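Local coordinates for esterase (Thermotoga maritima, PDB 3DOH), which hydrolyses carboxylic esters as a thermostable esterase that joins an immunoglobulin-like domain to an alpha/beta-hydrolase domain, at residues T279-F284 with E304-I309; N263-T268 with E286-A291; W312-E317 with Q369-W374. One frame throughout, in Å; residues are numbered along the deposited sequence.

In the fold
The three contacts lie in the alpha/beta-hydrolase part of the chain, around its mixed central sheet. Interaction 2 pairs the start of strand 264-270 with that of strand 290-294, and helix 272-283, which connects them, supplies one side of interaction 1; the segments of these two contacts alternate along the sequence. Their centres are about 10 Å apart, and I281 packs on both I267 and F288. Interaction 3 follows in the chain, about 15 Å between centres from interaction 2 and about 18 Å from interaction 1. It sets helix 369-376 against strand 311-316, on the sheet face opposite helix 272-283. Together they join neighbouring strands of the sheet and pack a helix on each of its faces.

Interaction 1: T279-F284 with E304-I309; sequences TAIMEF and ERIKDI
I281 and M282, on the last turn of helix 272-283, pack against R305, I306 and I309 of the loop leading to strand 311-316. The helix is the crossover of a beta-alpha-beta unit in the alpha/beta-hydrolase fold, and its N-terminal end is part of a GxSxG sequence that probably forms the nucleophile elbow; the contact itself is at its far end.

I306 is the apolar centre. With CG1 between the backbone N and the carbonyl carbon (chi1 53°), its CG2 is turned onto the helix, 4.0 Å from I281 CG1 and equally close to CG of M282. The other branch also lies against the helix, its CD1 4.1 Å from both I281 CD1 and M282 CE; the I281 and I306 side chains cross at about a right angle. A glycine in place of I306 would probably open a gap beside I281 and M282 and leave the end of the methionine less firmly held.

The polar half is made by R305. Its chain passes across the C-terminal end of the helix, and NH1 donates a nearly straight bond to M282 O (3.2 Å, 168° at the hydrogen). The oxygen lies in the guanidinium plane, whereas the donor stands above the carbonyl plane. A positive group against a carbonyl at the helix C-terminus is likely to be favoured electrostatically. E283 OE1 adds a long salt bridge to NH1, its carboxylate steeply inclined to the guanidinium, but the stronger partner of E283 is K302, which pairs with OE2.

Beyond I306 the loop makes a type I turn, closed by I309 N bonding to I306 O at 2.9 Å, which returns I309 to the helix and sets its CD1 4.3 Å from I281 CB.

Interaction 2: N263-T268 with E286-A291; sequences NRIYIT and ELFAAA
F288 turns its ring between two aliphatic groups: CG2 of I267 lies over one face, 4.0 Å from the ring centroid in a CH-pi contact, and CB of its own neighbour L287 lies over the other. I267 holds CG1 anti to the backbone N (chi1 -175°), which carries CD1 along the ring to 3.7 Å from F288 CE1. I265 crosses the same ring obliquely and brings CG2 to 3.7 Å from F288 CD1, while its carbonyl O sits at the ring edge, in plane.

Y266 points to the other side of the strand. A289 CB approaches its ring obliquely, 3.6 Å from Y266 CE1, A290 N is at the edge, and Y266 OH bonds to Q378 O.

Two backbone bonds fix the register: A289 N to I265 O (2.9 Å) and I267 N to A290 O (3.0 Å). The second belongs to the parallel bridge of I267 with A291.

The contact thus closes the beta-alpha-beta unit around helix 272-283, whose A280 and I281 cover F288; I251 of helix 242-257 packs on I265 and F288, and strand 174-180 flanks strand 264-270 on its other edge.

Interaction 3: W312-E317 with Q369-W374; sequences WVFHAE and QEAIEW
The indoles of W312 and W374 meet edge to face: the six-membered ring of W312 points its edge at the five-membered ring of W374, with centroids 5.5 Å apart and planes at 88°. The same face of W374 also receives W312 CB, 4.0 Å from the centroid of its six-membered ring, a CH-pi contact. F314 CZ and A371 CB lie over one face of W312, both offset toward its rim, while E370 OE1 comes to the edge, near the ring plane, 4.0 Å from W312 CH2.

This is helix-on-sheet packing in the alpha/beta-hydrolase fold, with the C-terminal helix 369-376 packed on strand 311-316. The axes of 312-316 and 369-374 approach to 11.0 Å and run roughly antiparallel, at 151°. Both tryptophans hold CG anti to the backbone N; in W312 (chi1 -172°) this carries the indole out to the helix, with CZ3 resting against the helix backbone 3.7 Å from A371 CA. The small A371 probably allows both strand aromatics to approach the helix closely: its CB also meets F314 CZ at 4.0 Å.

The contact across the segments is apolar and aromatic, and polar ends find partners outside it. The W312 NE1 proton goes to T344 OG1 of the adjacent strand 341-346, which probably fixes the rotation of the indole, and E370 OE2 forms a long, weak ion pair with R342. W374 also packs on I292 of strand 290-294 and on P310, and its CH2 reaches the strand backbone, 3.6 Å from W312 N.

Interaction 1: T279-F284 with E304-I309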
ATOM      1  N   THR A 279     -46.417  14.223  13.657  1.00 30.09           N
ATOM      2  CA  THR A 279     -47.558  14.156  14.557  1.00 30.71           C
ATOM      3  C   THR A 279     -47.856  15.540  15.122  1.00 30.89           C
ATOM      4  O   THR A 279     -48.999  15.995  15.086  1.00 30.19           O
ATOM      5  CB  THR A 279     -47.342  13.096  15.688  1.00 31.64           C
ATOM      6  OG1 THR A 279     -47.234  11.774  15.114  1.00 33.65           O
ATOM      7  CG2 THR A 279     -48.499  13.118  16.722  1.00 30.89           C
ATOM      8  N   ALA A 280     -46.813  16.198  15.632  1.00 32.10           N
ATOM      9  CA  ALA A 280     -46.888  17.583  16.134  1.00 33.12           C
ATOM     10  C   ALA A 280     -47.558  18.575  15.200  1.00 33.97           C
ATOM     11  O   ALA A 280     -48.436  19.326  15.610  1.00 34.68           O
ATOM     12  CB  ALA A 280     -45.525  18.087  16.488  1.00 32.76           C
ATOM     13  N   ILE A 281     -47.130  18.617  13.951  1.00 34.89           N
ATOM     14  CA  ILE A 281     -47.678  19.620  13.049  1.00 35.30           C
ATOM     15  C   ILE A 281     -49.094  19.268  12.632  1.00 36.28           C
ATOM     16  O   ILE A 281     -49.894  20.142  12.400  1.00 37.37           O
ATOM     17  CB  ILE A 281     -46.780  19.869  11.798  1.00 35.36           C
ATOM     18  CG1 ILE A 281     -46.554  18.573  11.007  1.00 34.45           C
ATOM     19  CG2 ILE A 281     -45.478  20.604  12.188  1.00 33.89           C
ATOM     20  CD1 ILE A 281     -45.979  18.784   9.680  1.00 33.94           C
ATOM     21  N   MET A 282     -49.401  17.992  12.534  1.00 37.25           N
ATOM     22  CA  MET A 282     -50.714  17.553  12.121  1.00 38.51           C
ATOM     23  C   MET A 282     -51.727  17.754  13.258  1.00 39.72           C
ATOM     24  O   MET A 282     -52.905  18.083  13.023  1.00 40.23           O
ATOM     25  CB  MET A 282     -50.653  16.085  11.709  1.00 38.17           C
ATOM     26  CG  MET A 282     -50.488  15.829  10.218  1.00 37.85           C
ATOM     27  SD  MET A 282     -50.169  14.086   9.970  1.00 39.56           S
ATOM     28  CE  MET A 282     -49.651  14.045   8.261  1.00 38.81           C
ATOM     29  N   GLU A 283     -51.275  17.563  14.495  1.00 40.78           N
ATOM     30  CA  GLU A 283     -52.166  17.728  15.661  1.00 40.96           C
ATOM     31  C   GLU A 283     -52.219  19.154  16.198  1.00 40.82           C
ATOM     32  O   GLU A 283     -53.079  19.458  17.018  1.00 40.95           O
ATOM     33  CB  GLU A 283     -51.781  16.772  16.786  1.00 40.88           C
ATOM     34  CG  GLU A 283     -51.889  15.291  16.437  1.00 42.97           C
ATOM     35  CD  GLU A 283     -53.240  14.895  15.852  1.00 47.60           C
ATOM     36  OE1 GLU A 283     -54.300  15.376  16.312  1.00 51.07           O
ATOM     37  OE2 GLU A 283     -53.255  14.077  14.919  1.00 49.06           O
ATOM     38  N   PHE A 284     -51.306  20.004  15.736  1.00 40.36           N
ATOM     39  CA  PHE A 284     -51.255  21.395  16.171  1.00 40.47           C
ATOM     40  C   PHE A 284     -50.863  22.313  15.017  1.00 40.92           C
ATOM     41  O   PHE A 284     -49.881  23.050  15.101  1.00 41.59           O
ATOM     42  CB  PHE A 284     -50.270  21.558  17.330  1.00 40.04           C
ATOM     43  CG  PHE A 284     -50.656  20.796  18.565  1.00 41.07           C
ATOM     44  CD1 PHE A 284     -51.638  21.277  19.414  1.00 40.08           C
ATOM     45  CD2 PHE A 284     -50.036  19.598  18.878  1.00 42.84           C
ATOM     46  CE1 PHE A 284     -51.996  20.577  20.552  1.00 37.72           C
ATOM     47  CE2 PHE A 284     -50.389  18.894  20.014  1.00 41.93           C
ATOM     48  CZ  PHE A 284     -51.369  19.385  20.852  1.00 40.55           C
ATOM     49  N   GLU A 304     -54.308  17.316   5.135  1.00 44.36           N
ATOM     50  CA  GLU A 304     -55.102  18.450   4.720  1.00 44.03           C
ATOM     51  C   GLU A 304     -54.948  19.613   5.705  1.00 43.28           C
ATOM     52  O   GLU A 304     -54.965  20.764   5.302  1.00 43.91           O
ATOM     53  CB  GLU A 304     -56.572  18.013   4.559  1.00 44.22           C
ATOM     54  CG  GLU A 304     -57.445  19.016   3.791  1.00 45.51           C
ATOM     55  CD  GLU A 304     -57.120  19.106   2.293  1.00 45.02           C
ATOM     56  OE1 GLU A 304     -57.164  18.061   1.617  1.00 46.72           O
ATOM     57  OE2 GLU A 304     -56.837  20.221   1.797  1.00 43.44           O
ATOM     58  N   ARG A 305     -54.781  19.311   6.988  1.00 42.29           N
ATOM     59  CA  ARG A 305     -54.596  20.345   8.006  1.00 41.55           C
ATOM     60  C   ARG A 305     -53.252  21.046   7.857  1.00 40.90           C
ATOM     61  O   ARG A 305     -53.080  22.161   8.352  1.00 40.43           O
ATOM     62  CB  ARG A 305     -54.612  19.729   9.395  1.00 41.58           C
ATOM     63  CG  ARG A 305     -55.339  18.433   9.463  1.00 42.26           C
ATOM     64  CD  ARG A 305     -55.245  17.874  10.836  1.00 43.72           C
ATOM     65  NE  ARG A 305     -56.439  17.115  11.168  1.00 44.71           N
ATOM     66  CZ  ARG A 305     -56.700  16.644  12.379  1.00 45.63           C
ATOM     67  NH1 ARG A 305     -55.851  16.836  13.377  1.00 44.44           N
ATOM     68  NH2 ARG A 305     -57.812  15.969  12.587  1.00 48.07           N
ATOM     69  N   ILE A 306     -52.295  20.367   7.220  1.00 39.94           N
ATOM     70  CA  ILE A 306     -50.927  20.874   7.129  1.00 39.21           C
ATOM     71  C   ILE A 306     -50.666  21.419   5.731  1.00 39.10           C
ATOM     72  O   ILE A 306     -49.549  21.844   5.413  1.00 38.30           O
ATOM     73  CB  ILE A 306     -49.821  19.836   7.581  1.00 38.92           C
ATOM     74  CG1 ILE A 306     -49.952  18.508   6.859  1.00 38.66           C
ATOM     75  CG2 ILE A 306     -49.868  19.578   9.068  1.00 38.13           C
ATOM     76  CD1 ILE A 306     -48.646  17.716   6.789  1.00 38.93           C
ATOM     77  N   LYS A 307     -51.724  21.433   4.919  1.00 38.96           N
ATOM     78  CA  LYS A 307     -51.645  21.901   3.549  1.00 39.65           C
ATOM     79  C   LYS A 307     -50.788  23.191   3.403  1.00 39.11           C
ATOM     80  O   LYS A 307     -50.053  23.345   2.441  1.00 39.31           O
ATOM     81  CB  LYS A 307     -53.063  22.073   2.974  1.00 39.67           C
ATOM     82  CG  LYS A 307     -53.128  22.824   1.608  1.00 41.32           C
ATOM     83  CD  LYS A 307     -54.365  22.496   0.775  1.00 42.06           C
ATOM     84  CE  LYS A 307     -55.679  22.969   1.418  1.00 48.76           C
ATOM     85  NZ  LYS A 307     -55.781  24.451   1.683  1.00 52.03           N
ATOM     86  N   ASP A 308     -50.864  24.100   4.367  1.00 38.71           N
ATOM     87  CA  ASP A 308     -50.202  25.402   4.252  1.00 38.15           C
ATOM     88  C   ASP A 308     -48.893  25.534   4.989  1.00 36.01           C
ATOM     89  O   ASP A 308     -48.278  26.591   4.889  1.00 36.33           O
ATOM     90  CB  ASP A 308     -51.093  26.537   4.765  1.00 39.41           C
ATOM     91  CG  ASP A 308     -52.289  26.786   3.892  1.00 43.59           C
ATOM     92  OD1 ASP A 308     -53.142  27.603   4.333  1.00 48.12           O
ATOM     93  OD2 ASP A 308     -52.389  26.183   2.785  1.00 47.86           O
ATOM     94  N   ILE A 309     -48.475  24.506   5.723  1.00 33.12           N
ATOM     95  CA  ILE A 309     -47.174  24.526   6.391  1.00 30.83           C
ATOM     96  C   ILE A 309     -46.016  24.127   5.456  1.00 29.99           C
ATOM     97  O   ILE A 309     -46.015  23.028   4.902  1.00 29.85           O
ATOM     98  CB  ILE A 309     -47.204  23.646   7.644  1.00 30.67           C
ATOM     99  CG1 ILE A 309     -48.400  24.057   8.510  1.00 30.56           C
ATOM    100  CG2 ILE A 309     -45.897  23.772   8.423  1.00 29.15           C
ATOM    101  CD1 ILE A 309     -48.629  23.179   9.725  1.00 34.05           C
TER

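Interaction 2: N263-T268 with E286-A291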
ATOM      1  N   ASN A 263     -44.827  33.544  15.229  1.00 28.80           N
ATOM      2  CA  ASN A 263     -44.900  33.257  13.790  1.00 29.45           C
ATOM      3  C   ASN A 263     -43.769  32.428  13.169  1.00 29.03           C
ATOM      4  O   ASN A 263     -43.810  32.126  11.988  1.00 29.06           O
ATOM      5  CB  ASN A 263     -45.061  34.552  13.007  1.00 29.73           C
ATOM      6  CG  ASN A 263     -46.291  35.341  13.444  1.00 32.49           C
ATOM      7  OD1 ASN A 263     -46.246  36.564  13.496  1.00 34.10           O
ATOM      8  ND2 ASN A 263     -47.397  34.636  13.762  1.00 34.14           N
ATOM      9  N   ARG A 264     -42.775  32.076  13.977  1.00 28.94           N
ATOM     10  CA  ARG A 264     -41.617  31.339  13.486  1.00 28.77           C
ATOM     11  C   ARG A 264     -41.161  30.302  14.504  1.00 28.82           C
ATOM     12  O   ARG A 264     -39.996  30.280  14.901  1.00 29.59           O
ATOM     13  CB  ARG A 264     -40.471  32.298  13.161  1.00 28.58           C
ATOM     14  CG  ARG A 264     -40.870  33.466  12.274  1.00 29.44           C
ATOM     15  CD  ARG A 264     -39.791  33.776  11.249  1.00 31.25           C
ATOM     16  NE  ARG A 264     -38.966  34.911  11.649  1.00 31.41           N
ATOM     17  CZ  ARG A 264     -37.665  35.015  11.399  1.00 30.64           C
ATOM     18  NH1 ARG A 264     -37.035  34.048  10.747  1.00 28.83           N
ATOM     19  NH2 ARG A 264     -36.993  36.085  11.801  1.00 29.16           N
ATOM     20  N   ILE A 265     -42.085  29.443  14.923  1.00 28.03           N
ATOM     21  CA  ILE A 265     -41.726  28.270  15.706  1.00 28.21           C
ATOM     22  C   ILE A 265     -41.596  27.111  14.711  1.00 27.83           C
ATOM     23  O   ILE A 265     -42.596  26.612  14.172  1.00 28.35           O
ATOM     24  CB  ILE A 265     -42.753  27.958  16.850  1.00 28.41           C
ATOM     25  CG1 ILE A 265     -42.744  29.088  17.877  1.00 29.23           C
ATOM     26  CG2 ILE A 265     -42.402  26.638  17.575  1.00 27.46           C
ATOM     27  CD1 ILE A 265     -43.985  29.074  18.745  1.00 32.79           C
ATOM     28  N   TYR A 266     -40.360  26.731  14.441  1.00 26.58           N
ATOM     29  CA  TYR A 266     -40.050  25.709  13.475  1.00 24.98           C
ATOM     30  C   TYR A 266     -39.880  24.427  14.246  1.00 25.52           C
ATOM     31  O   TYR A 266     -39.715  24.430  15.457  1.00 25.92           O
ATOM     32  CB  TYR A 266     -38.760  26.071  12.809  1.00 23.98           C
ATOM     33  CG  TYR A 266     -38.740  27.469  12.174  1.00 24.70           C
ATOM     34  CD1 TYR A 266     -39.729  27.867  11.287  1.00 24.31           C
ATOM     35  CD2 TYR A 266     -37.686  28.369  12.408  1.00 23.05           C
ATOM     36  CE1 TYR A 266     -39.698  29.117  10.686  1.00 22.60           C
ATOM     37  CE2 TYR A 266     -37.651  29.624  11.797  1.00 19.14           C
ATOM     38  CZ  TYR A 266     -38.666  29.984  10.942  1.00 22.26           C
ATOM     39  OH  TYR A 266     -38.678  31.227  10.301  1.00 24.21           O
ATOM     40  N   ILE A 267     -39.941  23.305  13.562  1.00 26.35           N
ATOM     41  CA  ILE A 267     -39.802  22.025  14.248  1.00 26.50           C
ATOM     42  C   ILE A 267     -39.191  20.943  13.354  1.00 26.78           C
ATOM     43  O   ILE A 267     -39.602  20.791  12.206  1.00 27.10           O
ATOM     44  CB  ILE A 267     -41.157  21.530  14.820  1.00 26.78           C
ATOM     45  CG1 ILE A 267     -40.968  20.244  15.635  1.00 24.94           C
ATOM     46  CG2 ILE A 267     -42.204  21.380  13.704  1.00 25.61           C
ATOM     47  CD1 ILE A 267     -42.054  20.047  16.682  1.00 23.77           C
ATOM     48  N   THR A 268     -38.226  20.209  13.904  1.00 26.60           N
ATOM     49  CA  THR A 268     -37.559  19.139  13.220  1.00 27.15           C
ATOM     50  C   THR A 268     -37.184  18.053  14.228  1.00 27.66           C
ATOM     51  O   THR A 268     -37.013  18.324  15.424  1.00 29.13           O
ATOM     52  CB  THR A 268     -36.276  19.646  12.438  1.00 27.60           C
ATOM     53  OG1 THR A 268     -35.615  18.538  11.784  1.00 27.34           O
ATOM     54  CG2 THR A 268     -35.302  20.337  13.385  1.00 26.15           C
ATOM     55  N   GLU A 286     -51.687  24.906  13.953  1.00 40.63           N
ATOM     56  CA  GLU A 286     -51.737  26.321  14.153  1.00 40.56           C
ATOM     57  C   GLU A 286     -50.421  26.795  14.724  1.00 38.70           C
ATOM     58  O   GLU A 286     -50.093  27.984  14.639  1.00 38.64           O
ATOM     59  CB  GLU A 286     -52.917  26.649  15.071  1.00 41.89           C
ATOM     60  CG  GLU A 286     -54.270  26.066  14.543  1.00 47.31           C
ATOM     61  CD  GLU A 286     -54.654  26.601  13.136  1.00 54.09           C
ATOM     62  OE1 GLU A 286     -54.948  27.826  13.038  1.00 55.24           O
ATOM     63  OE2 GLU A 286     -54.674  25.798  12.147  1.00 55.36           O
ATOM     64  N   LEU A 287     -49.651  25.874  15.283  1.00 36.37           N
ATOM     65  CA  LEU A 287     -48.508  26.289  16.069  1.00 35.48           C
ATOM     66  C   LEU A 287     -47.207  26.564  15.252  1.00 34.81           C
ATOM     67  O   LEU A 287     -46.491  27.532  15.504  1.00 34.55           O
ATOM     68  CB  LEU A 287     -48.286  25.312  17.238  1.00 35.43           C
ATOM     69  CG  LEU A 287     -47.463  25.937  18.368  1.00 34.55           C
ATOM     70  CD1 LEU A 287     -48.278  26.954  19.075  1.00 33.79           C
ATOM     71  CD2 LEU A 287     -46.983  24.914  19.335  1.00 32.85           C
ATOM     72  N   PHE A 288     -46.920  25.733  14.255  1.00 33.80           N
ATOM     73  CA  PHE A 288     -45.597  25.755  13.624  1.00 32.48           C
ATOM     74  C   PHE A 288     -45.546  26.443  12.263  1.00 31.21           C
ATOM     75  O   PHE A 288     -46.464  26.337  11.467  1.00 31.04           O
ATOM     76  CB  PHE A 288     -45.047  24.336  13.543  1.00 32.39           C
ATOM     77  CG  PHE A 288     -45.054  23.600  14.870  1.00 31.72           C
ATOM     78  CD1 PHE A 288     -44.059  23.834  15.817  1.00 31.29           C
ATOM     79  CD2 PHE A 288     -46.033  22.653  15.149  1.00 31.06           C
ATOM     80  CE1 PHE A 288     -44.049  23.149  17.024  1.00 31.05           C
ATOM     81  CE2 PHE A 288     -46.040  21.959  16.354  1.00 29.00           C
ATOM     82  CZ  PHE A 288     -45.055  22.213  17.297  1.00 30.71           C
ATOM     83  N   ALA A 289     -44.464  27.174  12.029  1.00 29.97           N
ATOM     84  CA  ALA A 289     -44.237  27.895  10.766  1.00 28.59           C
ATOM     85  C   ALA A 289     -43.697  26.981   9.618  1.00 27.79           C
ATOM     86  O   ALA A 289     -44.013  27.203   8.443  1.00 28.05           O
ATOM     87  CB  ALA A 289     -43.284  29.053  11.001  1.00 27.96           C
ATOM     88  N   ALA A 290     -42.900  25.985   9.995  1.00 25.87           N
ATOM     89  CA  ALA A 290     -42.297  25.062   9.044  1.00 25.11           C
ATOM     90  C   ALA A 290     -41.646  23.890   9.775  1.00 24.15           C
ATOM     91  O   ALA A 290     -41.213  24.021  10.920  1.00 23.81           O
ATOM     92  CB  ALA A 290     -41.274  25.783   8.180  1.00 25.15           C
ATOM     93  N   ALA A 291     -41.586  22.746   9.103  1.00 23.41           N
ATOM     94  CA  ALA A 291     -41.154  21.509   9.713  1.00 22.89           C
ATOM     95  C   ALA A 291     -40.102  20.843   8.832  1.00 23.39           C
ATOM     96  O   ALA A 291     -40.188  20.930   7.604  1.00 24.96           O
ATOM     97  CB  ALA A 291     -42.338  20.610   9.857  1.00 22.90           C
TER

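Interaction 3: W312-E317 with Q369-W374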
ATOM      1  N   TRP A 312     -40.046  20.294   4.539  1.00 27.21           N
ATOM      2  CA  TRP A 312     -39.016  19.697   3.700  1.00 25.98           C
ATOM      3  C   TRP A 312     -38.659  18.359   4.336  1.00 26.22           C
ATOM      4  O   TRP A 312     -38.026  18.295   5.389  1.00 26.50           O
ATOM      5  CB  TRP A 312     -37.821  20.631   3.553  1.00 24.97           C
ATOM      6  CG  TRP A 312     -36.799  20.179   2.573  1.00 25.07           C
ATOM      7  CD1 TRP A 312     -36.622  18.918   2.103  1.00 25.72           C
ATOM      8  CD2 TRP A 312     -35.760  20.975   1.977  1.00 24.92           C
ATOM      9  NE1 TRP A 312     -35.556  18.876   1.232  1.00 25.89           N
ATOM     10  CE2 TRP A 312     -35.013  20.127   1.136  1.00 25.45           C
ATOM     11  CE3 TRP A 312     -35.397  22.326   2.066  1.00 24.67           C
ATOM     12  CZ2 TRP A 312     -33.922  20.581   0.381  1.00 24.74           C
ATOM     13  CZ3 TRP A 312     -34.305  22.785   1.317  1.00 24.82           C
ATOM     14  CH2 TRP A 312     -33.583  21.914   0.493  1.00 24.78           C
ATOM     15  N   VAL A 313     -39.124  17.295   3.695  1.00 25.91           N
ATOM     16  CA  VAL A 313     -38.915  15.931   4.142  1.00 25.19           C
ATOM     17  C   VAL A 313     -37.560  15.365   3.641  1.00 25.59           C
ATOM     18  O   VAL A 313     -37.116  15.666   2.533  1.00 25.80           O
ATOM     19  CB  VAL A 313     -40.054  15.069   3.595  1.00 25.13           C
ATOM     20  CG1 VAL A 313     -39.996  13.637   4.140  1.00 24.35           C
ATOM     21  CG2 VAL A 313     -41.388  15.697   3.919  1.00 23.54           C
ATOM     22  N   PHE A 314     -36.910  14.552   4.466  1.00 25.38           N
ATOM     23  CA  PHE A 314     -35.645  13.910   4.130  1.00 25.16           C
ATOM     24  C   PHE A 314     -35.771  12.431   4.561  1.00 26.35           C
ATOM     25  O   PHE A 314     -36.382  12.135   5.620  1.00 26.74           O
ATOM     26  CB  PHE A 314     -34.464  14.577   4.879  1.00 24.72           C
ATOM     27  CG  PHE A 314     -34.148  15.986   4.432  1.00 24.01           C
ATOM     28  CD1 PHE A 314     -34.880  17.076   4.913  1.00 23.68           C
ATOM     29  CD2 PHE A 314     -33.115  16.236   3.520  1.00 23.48           C
ATOM     30  CE1 PHE A 314     -34.570  18.406   4.478  1.00 24.14           C
ATOM     31  CE2 PHE A 314     -32.811  17.569   3.091  1.00 23.89           C
ATOM     32  CZ  PHE A 314     -33.533  18.639   3.567  1.00 21.68           C
ATOM     33  N   HIS A 315     -35.205  11.511   3.764  1.00 26.40           N
ATOM     34  CA  HIS A 315     -35.216  10.076   4.055  1.00 26.81           C
ATOM     35  C   HIS A 315     -34.179   9.452   3.119  1.00 27.86           C
ATOM     36  O   HIS A 315     -33.886   9.999   2.068  1.00 28.11           O
ATOM     37  CB  HIS A 315     -36.597   9.501   3.725  1.00 26.59           C
ATOM     38  CG  HIS A 315     -37.019   8.363   4.603  1.00 25.42           C
ATOM     39  ND1 HIS A 315     -36.258   7.224   4.773  1.00 24.70           N
ATOM     40  CD2 HIS A 315     -38.150   8.169   5.320  1.00 21.85           C
ATOM     41  CE1 HIS A 315     -36.890   6.395   5.581  1.00 21.88           C
ATOM     42  NE2 HIS A 315     -38.048   6.939   5.910  1.00 20.74           N
ATOM     43  N   ALA A 316     -33.611   8.309   3.474  1.00 28.99           N
ATOM     44  CA  ALA A 316     -32.717   7.634   2.536  1.00 29.55           C
ATOM     45  C   ALA A 316     -33.470   6.457   1.994  1.00 30.28           C
ATOM     46  O   ALA A 316     -34.129   5.725   2.761  1.00 29.95           O
ATOM     47  CB  ALA A 316     -31.453   7.179   3.204  1.00 29.10           C
ATOM     48  N   GLU A 317     -33.346   6.272   0.673  1.00 30.64           N
ATOM     49  CA  GLU A 317     -34.002   5.188  -0.063  1.00 30.17           C
ATOM     50  C   GLU A 317     -33.844   3.805   0.576  1.00 30.03           C
ATOM     51  O   GLU A 317     -34.801   3.023   0.638  1.00 29.67           O
ATOM     52  CB  GLU A 317     -33.454   5.145  -1.472  1.00 30.65           C
ATOM     53  CG  GLU A 317     -34.220   4.187  -2.361  1.00 31.31           C
ATOM     54  CD  GLU A 317     -33.727   2.756  -2.233  1.00 31.83           C
ATOM     55  OE1 GLU A 317     -32.636   2.530  -1.668  1.00 34.48           O
ATOM     56  OE2 GLU A 317     -34.433   1.848  -2.682  1.00 31.80           O
ATOM     57  N   GLN A 369     -26.740  23.542   4.131  1.00 35.36           N
ATOM     58  CA  GLN A 369     -26.899  24.995   4.345  1.00 35.61           C
ATOM     59  C   GLN A 369     -28.192  25.503   3.692  1.00 34.32           C
ATOM     60  O   GLN A 369     -28.822  26.427   4.200  1.00 35.15           O
ATOM     61  CB  GLN A 369     -25.633  25.817   3.919  1.00 34.97           C
ATOM     62  CG  GLN A 369     -25.900  27.361   3.823  1.00 36.30           C
ATOM     63  CD  GLN A 369     -24.641  28.278   3.763  1.00 38.95           C
ATOM     64  OE1 GLN A 369     -23.605  27.909   3.199  1.00 43.84           O
ATOM     65  NE2 GLN A 369     -24.754  29.500   4.332  1.00 41.87           N
ATOM     66  N   GLU A 370     -28.587  24.889   2.586  1.00 32.95           N
ATOM     67  CA  GLU A 370     -29.795  25.262   1.863  1.00 32.79           C
ATOM     68  C   GLU A 370     -31.024  25.039   2.771  1.00 30.61           C
ATOM     69  O   GLU A 370     -31.885  25.914   2.920  1.00 29.75           O
ATOM     70  CB  GLU A 370     -29.911  24.414   0.567  1.00 32.68           C
ATOM     71  CG  GLU A 370     -30.153  25.198  -0.739  1.00 35.63           C
ATOM     72  CD  GLU A 370     -31.278  24.607  -1.691  1.00 36.87           C
ATOM     73  OE1 GLU A 370     -31.116  23.481  -2.290  1.00 38.19           O
ATOM     74  OE2 GLU A 370     -32.328  25.309  -1.848  1.00 41.28           O
ATOM     75  N   ALA A 371     -31.062  23.863   3.392  1.00 29.65           N
ATOM     76  CA  ALA A 371     -32.139  23.447   4.302  1.00 28.77           C
ATOM     77  C   ALA A 371     -32.284  24.386   5.492  1.00 28.52           C
ATOM     78  O   ALA A 371     -33.393  24.848   5.812  1.00 27.57           O
ATOM     79  CB  ALA A 371     -31.886  22.034   4.784  1.00 28.82           C
ATOM     80  N   ILE A 372     -31.158  24.662   6.141  1.00 28.48           N
ATOM     81  CA  ILE A 372     -31.102  25.653   7.229  1.00 28.96           C
ATOM     82  C   ILE A 372     -31.627  27.033   6.799  1.00 29.80           C
ATOM     83  O   ILE A 372     -32.525  27.611   7.443  1.00 29.44           O
ATOM     84  CB  ILE A 372     -29.677  25.729   7.779  1.00 28.78           C
ATOM     85  CG1 ILE A 372     -29.390  24.453   8.569  1.00 26.20           C
ATOM     86  CG2 ILE A 372     -29.471  26.989   8.591  1.00 29.51           C
ATOM     87  CD1 ILE A 372     -27.949  24.116   8.592  1.00 27.82           C
ATOM     88  N   GLU A 373     -31.113  27.527   5.671  1.00 30.60           N
ATOM     89  CA  GLU A 373     -31.500  28.848   5.183  1.00 31.34           C
ATOM     90  C   GLU A 373     -32.977  28.864   4.893  1.00 31.53           C
ATOM     91  O   GLU A 373     -33.687  29.819   5.289  1.00 33.04           O
ATOM     92  CB  GLU A 373     -30.715  29.215   3.926  1.00 31.52           C
ATOM     93  CG  GLU A 373     -29.343  29.846   4.214  1.00 35.38           C
ATOM     94  CD  GLU A 373     -29.439  31.012   5.203  1.00 40.83           C
ATOM     95  OE1 GLU A 373     -28.907  30.869   6.332  1.00 41.70           O
ATOM     96  OE2 GLU A 373     -30.074  32.053   4.865  1.00 43.02           O
ATOM     97  N   TRP A 374     -33.446  27.802   4.214  1.00 29.87           N
ATOM     98  CA  TRP A 374     -34.830  27.688   3.845  1.00 27.91           C
ATOM     99  C   TRP A 374     -35.745  27.742   5.069  1.00 27.65           C
ATOM    100  O   TRP A 374     -36.818  28.342   5.032  1.00 26.93           O
ATOM    101  CB  TRP A 374     -35.043  26.388   3.094  1.00 27.10           C
ATOM    102  CG  TRP A 374     -36.509  26.066   2.868  1.00 27.54           C
ATOM    103  CD1 TRP A 374     -37.287  26.478   1.810  1.00 26.07           C
ATOM    104  CD2 TRP A 374     -37.382  25.267   3.717  1.00 26.55           C
ATOM    105  NE1 TRP A 374     -38.561  25.965   1.941  1.00 25.94           N
ATOM    106  CE2 TRP A 374     -38.645  25.224   3.094  1.00 26.61           C
ATOM    107  CE3 TRP A 374     -37.201  24.551   4.908  1.00 27.29           C
ATOM    108  CZ2 TRP A 374     -39.736  24.524   3.651  1.00 26.56           C
ATOM    109  CZ3 TRP A 374     -38.299  23.853   5.456  1.00 26.09           C
ATOM    110  CH2 TRP A 374     -39.537  23.856   4.830  1.00 25.11           C
TER